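Local coordinates for UPF0045 protein MJ1052 (Methanocaldococcus jannaschii, PDB 2EPI) that is of unknown function but possibly binds thiamine or a related small molecule, at residues Tyr25-Tyr36 / Ala59-Asp70. Residues are numbered along the deposited sequence; the frame is centred on the assembly and turned at random.
Sequences YVKKAIEVFKKY and AFKEAHSTVLND
Tyr36 lays its ring over Ala59 and hands its hydroxyl to Glu62 where the turn after helix 23-33 meets helix 53-68; the helices run roughly antiparallel (149° between directions, axes 8.6 Å apart). Ala59 CB stands over the ring centre in a CH-pi contact, 3.7 Å from the centroid. At the ring edge, Tyr36 OH donates to Glu62 OE1 at 2.6 Å, nearly along the C-O axis, with ring and carboxylate planes almost perpendicular. The other oxygen, Glu62 OE2, takes a salt bridge from Lys35 NZ (2.7 Å) on its syn side but tilted out of the carboxylate plane; the lysine chain bends at chi3 (-59°) to bring the ammonium there. Tyr36 OH and a donating water share OE1 and Lys35 holds OE2, so both carboxylate oxygens are bonded. Exchanging Tyr36 for an alanine would probably strip the aromatic cover from one side of the Ala59 methyl and leave Glu62 OE1 without its phenolic donor. Between the helices, Val32 is a knob set among Ala59, Glu62, Ala63 and Thr66; its CG1, anti to the backbone N, presses on Glu62 CG at 3.4 Å. Ala29 and Ala63 meet methyl to methyl where the backbones come closest, while Phe33 CE1 and CZ touch Ala63 CB, and CD1 touches Ala59 CB. At the far end Tyr25 CB packs on Val67 CG1, and CE1 of its ring on Asp70 CB. The extended Lys28 chain brings NZ to Asp70 OD2 (2.7 Å, syn but likewise tilted) and, from above the carbonyl plane, to Thr66 O at 3.2 Å. On the sheet side, Ala29 and Ala63 both rest on Ile13 of strand 6-16, as expected of a ferredoxin-like alpha/beta sandwich. Ala29, Ala63, Phe33 and Val67 thus make that side apolar, while two lysine-carboxylate bridges probably reinforce the pairing toward the more exposed side.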
loop_
_atom_site.group_PDB
_atom_site.type_symbol
_atom_site.label_atom_id
_atom_site.label_comp_id
_atom_site.label_asym_id
_atom_site.label_seq_id
_atom_site.Cartn_x
_atom_site.Cartn_y
_atom_site.Cartn_z
ATOM N N TYR A 25 14.942 -11.958 6.964
ATOM C CA TYR A 25 13.880 -12.432 6.084
ATOM C C TYR A 25 13.758 -11.573 4.832
ATOM O O TYR A 25 13.427 -12.072 3.753
ATOM C CB TYR A 25 12.560 -12.457 6.850
ATOM C CG TYR A 25 12.651 -13.263 8.123
ATOM C CD1 TYR A 25 12.975 -14.618 8.087
ATOM C CD2 TYR A 25 12.450 -12.666 9.367
ATOM C CE1 TYR A 25 13.100 -15.359 9.257
ATOM C CE2 TYR A 25 12.571 -13.398 10.545
ATOM C CZ TYR A 25 12.897 -14.744 10.482
ATOM O OH TYR A 25 13.026 -15.472 11.642
ATOM N N VAL A 26 14.026 -10.281 4.981
ATOM C CA VAL A 26 13.970 -9.356 3.857
ATOM C C VAL A 26 15.039 -9.777 2.855
ATOM O O VAL A 26 14.825 -9.759 1.644
ATOM C CB VAL A 26 14.246 -7.906 4.322
ATOM C CG1 VAL A 26 14.273 -6.964 3.128
ATOM C CG2 VAL A 26 13.182 -7.475 5.323
ATOM N N LYS A 27 16.194 -10.164 3.380
ATOM C CA LYS A 27 17.310 -10.602 2.556
ATOM C C LYS A 27 16.933 -11.878 1.810
ATOM O O LYS A 27 17.221 -12.028 0.624
ATOM C CB LYS A 27 18.529 -10.854 3.444
ATOM C CG LYS A 27 19.747 -11.399 2.721
ATOM C CD LYS A 27 20.871 -11.690 3.709
ATOM C CE LYS A 27 20.434 -12.719 4.744
ATOM N NZ LYS A 27 21.498 -13.020 5.740
ATOM N N LYS A 28 16.281 -12.793 2.518
ATOM C CA LYS A 28 15.860 -14.063 1.941
ATOM C C LYS A 28 14.944 -13.834 0.737
ATOM O O LYS A 28 15.099 -14.471 -0.305
ATOM C CB LYS A 28 15.130 -14.885 3.004
ATOM C CG LYS A 28 15.064 -16.375 2.724
ATOM C CD LYS A 28 14.406 -17.116 3.882
ATOM C CE LYS A 28 14.471 -18.626 3.691
ATOM N NZ LYS A 28 13.570 -19.351 4.633
ATOM N N ALA A 29 13.997 -12.913 0.889
ATOM C CA ALA A 29 13.052 -12.595 -0.176
ATOM C C ALA A 29 13.770 -12.042 -1.398
ATOM O O ALA A 29 13.472 -12.417 -2.530
ATOM C CB ALA A 29 12.025 -11.589 0.323
ATOM N N ILE A 30 14.717 -11.140 -1.161
ATOM C CA ILE A 30 15.479 -10.543 -2.247
ATOM C C ILE A 30 16.218 -11.614 -3.041
ATOM O O ILE A 30 16.253 -11.572 -4.270
ATOM C CB ILE A 30 16.492 -9.513 -1.708
ATOM C CG1 ILE A 30 15.741 -8.302 -1.145
ATOM C CG2 ILE A 30 17.450 -9.094 -2.812
ATOM C CD1 ILE A 30 16.634 -7.268 -0.498
ATOM N N GLU A 31 16.801 -12.582 -2.341
ATOM C CA GLU A 31 17.521 -13.650 -3.020
ATOM C C GLU A 31 16.594 -14.441 -3.938
ATOM O O GLU A 31 17.017 -14.947 -4.979
ATOM C CB GLU A 31 18.179 -14.584 -2.003
ATOM C CG GLU A 31 19.349 -13.946 -1.278
ATOM C CD GLU A 31 20.401 -13.420 -2.237
ATOM O OE1 GLU A 31 20.984 -14.233 -2.988
ATOM O OE2 GLU A 31 20.640 -12.192 -2.245
ATOM N N VAL A 32 15.329 -14.554 -3.554
ATOM C CA VAL A 32 14.372 -15.274 -4.376
ATOM C C VAL A 32 14.166 -14.530 -5.695
ATOM O O VAL A 32 14.131 -15.144 -6.760
ATOM C CB VAL A 32 13.016 -15.426 -3.653
ATOM C CG1 VAL A 32 11.944 -15.861 -4.638
ATOM C CG2 VAL A 32 13.144 -16.446 -2.532
ATOM N N PHE A 33 14.041 -13.206 -5.624
ATOM C CA PHE A 33 13.833 -12.401 -6.826
ATOM C C PHE A 33 14.946 -12.598 -7.848
ATOM O O PHE A 33 14.714 -12.524 -9.054
ATOM C CB PHE A 33 13.751 -10.909 -6.482
ATOM C CG PHE A 33 12.637 -10.556 -5.543
ATOM C CD1 PHE A 33 11.367 -11.098 -5.707
ATOM C CD2 PHE A 33 12.850 -9.653 -4.506
ATOM C CE1 PHE A 33 10.323 -10.745 -4.851
ATOM C CE2 PHE A 33 11.816 -9.293 -3.647
ATOM C CZ PHE A 33 10.549 -9.840 -3.820
ATOM N N LYS A 34 16.156 -12.842 -7.364
ATOM C CA LYS A 34 17.294 -13.035 -8.249
ATOM C C LYS A 34 17.256 -14.357 -9.008
ATOM O O LYS A 34 18.114 -14.612 -9.850
ATOM C CB LYS A 34 18.598 -12.917 -7.456
ATOM C CG LYS A 34 18.839 -11.519 -6.903
ATOM C CD LYS A 34 20.176 -11.426 -6.192
ATOM C CE LYS A 34 20.512 -9.984 -5.837
ATOM N NZ LYS A 34 19.469 -9.354 -4.985
ATOM N N LYS A 35 16.261 -15.194 -8.719
ATOM C CA LYS A 35 16.120 -16.475 -9.406
ATOM C C LYS A 35 15.205 -16.336 -10.617
ATOM O O LYS A 35 15.022 -17.286 -11.385
ATOM C CB LYS A 35 15.549 -17.538 -8.470
ATOM C CG LYS A 35 16.454 -17.905 -7.308
ATOM C CD LYS A 35 16.034 -19.231 -6.691
ATOM C CE LYS A 35 14.601 -19.188 -6.185
ATOM N NZ LYS A 35 14.166 -20.508 -5.650
ATOM N N TYR A 36 14.618 -15.156 -10.779
ATOM C CA TYR A 36 13.727 -14.899 -11.902
ATOM C C TYR A 36 14.378 -13.913 -12.859
ATOM O O TYR A 36 15.308 -13.200 -12.484
ATOM C CB TYR A 36 12.390 -14.342 -11.412
ATOM C CG TYR A 36 11.597 -15.328 -10.592
ATOM C CD1 TYR A 36 11.948 -15.612 -9.272
ATOM C CD2 TYR A 36 10.514 -16.008 -11.146
ATOM C CE1 TYR A 36 11.240 -16.550 -8.525
ATOM C CE2 TYR A 36 9.804 -16.950 -10.409
ATOM C CZ TYR A 36 10.169 -17.216 -9.103
ATOM O OH TYR A 36 9.468 -18.153 -8.381
ATOM N N ALA A 59 7.346 -14.793 -8.537
ATOM C CA ALA A 59 8.425 -14.369 -7.653
ATOM C C ALA A 59 7.838 -13.828 -6.361
ATOM O O ALA A 59 8.361 -14.078 -5.276
ATOM C CB ALA A 59 9.279 -13.295 -8.332
ATOM N N PHE A 60 6.744 -13.087 -6.485
ATOM C CA PHE A 60 6.076 -12.518 -5.325
ATOM C C PHE A 60 5.602 -13.643 -4.413
ATOM O O PHE A 60 5.857 -13.633 -3.208
ATOM C CB PHE A 60 4.881 -11.678 -5.774
ATOM C CG PHE A 60 4.024 -11.187 -4.642
ATOM C CD1 PHE A 60 4.530 -10.296 -3.701
ATOM C CD2 PHE A 60 2.700 -11.603 -4.528
ATOM C CE1 PHE A 60 3.737 -9.819 -2.665
ATOM C CE2 PHE A 60 1.894 -11.128 -3.487
ATOM C CZ PHE A 60 2.416 -10.234 -2.557
ATOM N N LYS A 61 4.922 -14.629 -4.991
ATOM C CA LYS A 61 4.428 -15.739 -4.191
ATOM C C LYS A 61 5.557 -16.483 -3.493
ATOM O O LYS A 61 5.454 -16.822 -2.312
ATOM C CB LYS A 61 3.636 -16.718 -5.055
ATOM C CG LYS A 61 3.009 -17.845 -4.254
ATOM C CD LYS A 61 2.375 -18.887 -5.157
ATOM C CE LYS A 61 1.793 -20.028 -4.338
ATOM N NZ LYS A 61 1.276 -21.122 -5.207
ATOM N N GLU A 62 6.644 -16.741 -4.212
ATOM C CA GLU A 62 7.745 -17.472 -3.603
ATOM C C GLU A 62 8.411 -16.678 -2.487
ATOM O O GLU A 62 8.757 -17.238 -1.445
ATOM C CB GLU A 62 8.780 -17.885 -4.659
ATOM C CG GLU A 62 10.009 -18.565 -4.057
ATOM C CD GLU A 62 10.913 -19.221 -5.086
ATOM O OE1 GLU A 62 10.841 -18.862 -6.278
ATOM O OE2 GLU A 62 11.717 -20.095 -4.690
ATOM N N ALA A 63 8.580 -15.374 -2.695
ATOM C CA ALA A 63 9.210 -14.521 -1.690
ATOM C C ALA A 63 8.373 -14.516 -0.418
ATOM O O ALA A 63 8.890 -14.683 0.685
ATOM C CB ALA A 63 9.358 -13.103 -2.224
ATOM N N HIS A 64 7.071 -14.311 -0.584
ATOM C CA HIS A 64 6.147 -14.307 0.543
ATOM C C HIS A 64 6.231 -15.648 1.278
ATOM O O HIS A 64 6.385 -15.693 2.499
ATOM C CB HIS A 64 4.723 -14.082 0.026
ATOM C CG HIS A 64 3.651 -14.373 1.032
ATOM N ND1 HIS A 64 3.323 -13.501 2.048
ATOM C CD2 HIS A 64 2.830 -15.439 1.171
ATOM C CE1 HIS A 64 2.343 -14.019 2.769
ATOM N NE2 HIS A 64 2.026 -15.195 2.257
ATOM N N SER A 65 6.152 -16.737 0.520
ATOM C CA SER A 65 6.184 -18.082 1.086
ATOM C C SER A 65 7.489 -18.428 1.784
ATOM O O SER A 65 7.492 -19.127 2.796
ATOM C CB SER A 65 5.900 -19.111 -0.009
ATOM O OG SER A 65 4.681 -18.817 -0.667
ATOM N N THR A 66 8.599 -17.944 1.242
ATOM C CA THR A 66 9.905 -18.222 1.824
ATOM C C THR A 66 10.016 -17.625 3.221
ATOM O O THR A 66 10.581 -18.241 4.128
ATOM C CB THR A 66 11.030 -17.660 0.940
ATOM O OG1 THR A 66 10.867 -18.134 -0.401
ATOM C CG2 THR A 66 12.368 -18.119 1.447
ATOM N N VAL A 67 9.476 -16.425 3.403
ATOM C CA VAL A 67 9.525 -15.785 4.712
ATOM C C VAL A 67 8.530 -16.449 5.662
ATOM O O VAL A 67 8.795 -16.590 6.855
ATOM C CB VAL A 67 9.209 -14.278 4.616
ATOM C CG1 VAL A 67 9.174 -13.662 6.009
ATOM C CG2 VAL A 67 10.263 -13.581 3.762
ATOM N N LEU A 68 7.388 -16.866 5.126
ATOM C CA LEU A 68 6.367 -17.516 5.937
ATOM C C LEU A 68 6.878 -18.865 6.445
ATOM O O LEU A 68 6.386 -19.392 7.441
ATOM C CB LEU A 68 5.090 -17.706 5.116
ATOM C CG LEU A 68 3.875 -18.326 5.813
ATOM C CD1 LEU A 68 3.465 -17.479 7.016
ATOM C CD2 LEU A 68 2.734 -18.429 4.823
ATOM N N ASN A 69 7.874 -19.419 5.763
ATOM C CA ASN A 69 8.437 -20.699 6.168
ATOM C C ASN A 69 9.049 -20.619 7.564
ATOM O O ASN A 69 9.044 -21.605 8.304
ATOM C CB ASN A 69 9.520 -21.148 5.180
ATOM C CG ASN A 69 10.111 -22.502 5.541
ATOM O OD1 ASN A 69 9.470 -23.536 5.364
ATOM N ND2 ASN A 69 11.335 -22.498 6.060
ATOM N N ASP A 70 9.555 -19.441 7.925
ATOM C CA ASP A 70 10.206 -19.254 9.217
ATOM C C ASP A 70 9.422 -18.512 10.300
ATOM O O ASP A 70 9.867 -18.457 11.446
ATOM C CB ASP A 70 11.554 -18.555 9.021
ATOM C CG ASP A 70 12.410 -19.222 7.963
ATOM O OD1 ASP A 70 12.439 -20.469 7.918
ATOM O OD2 ASP A 70 13.063 -18.496 7.184
HETATM O O HOH W 1 11.954 -20.435 -8.123
#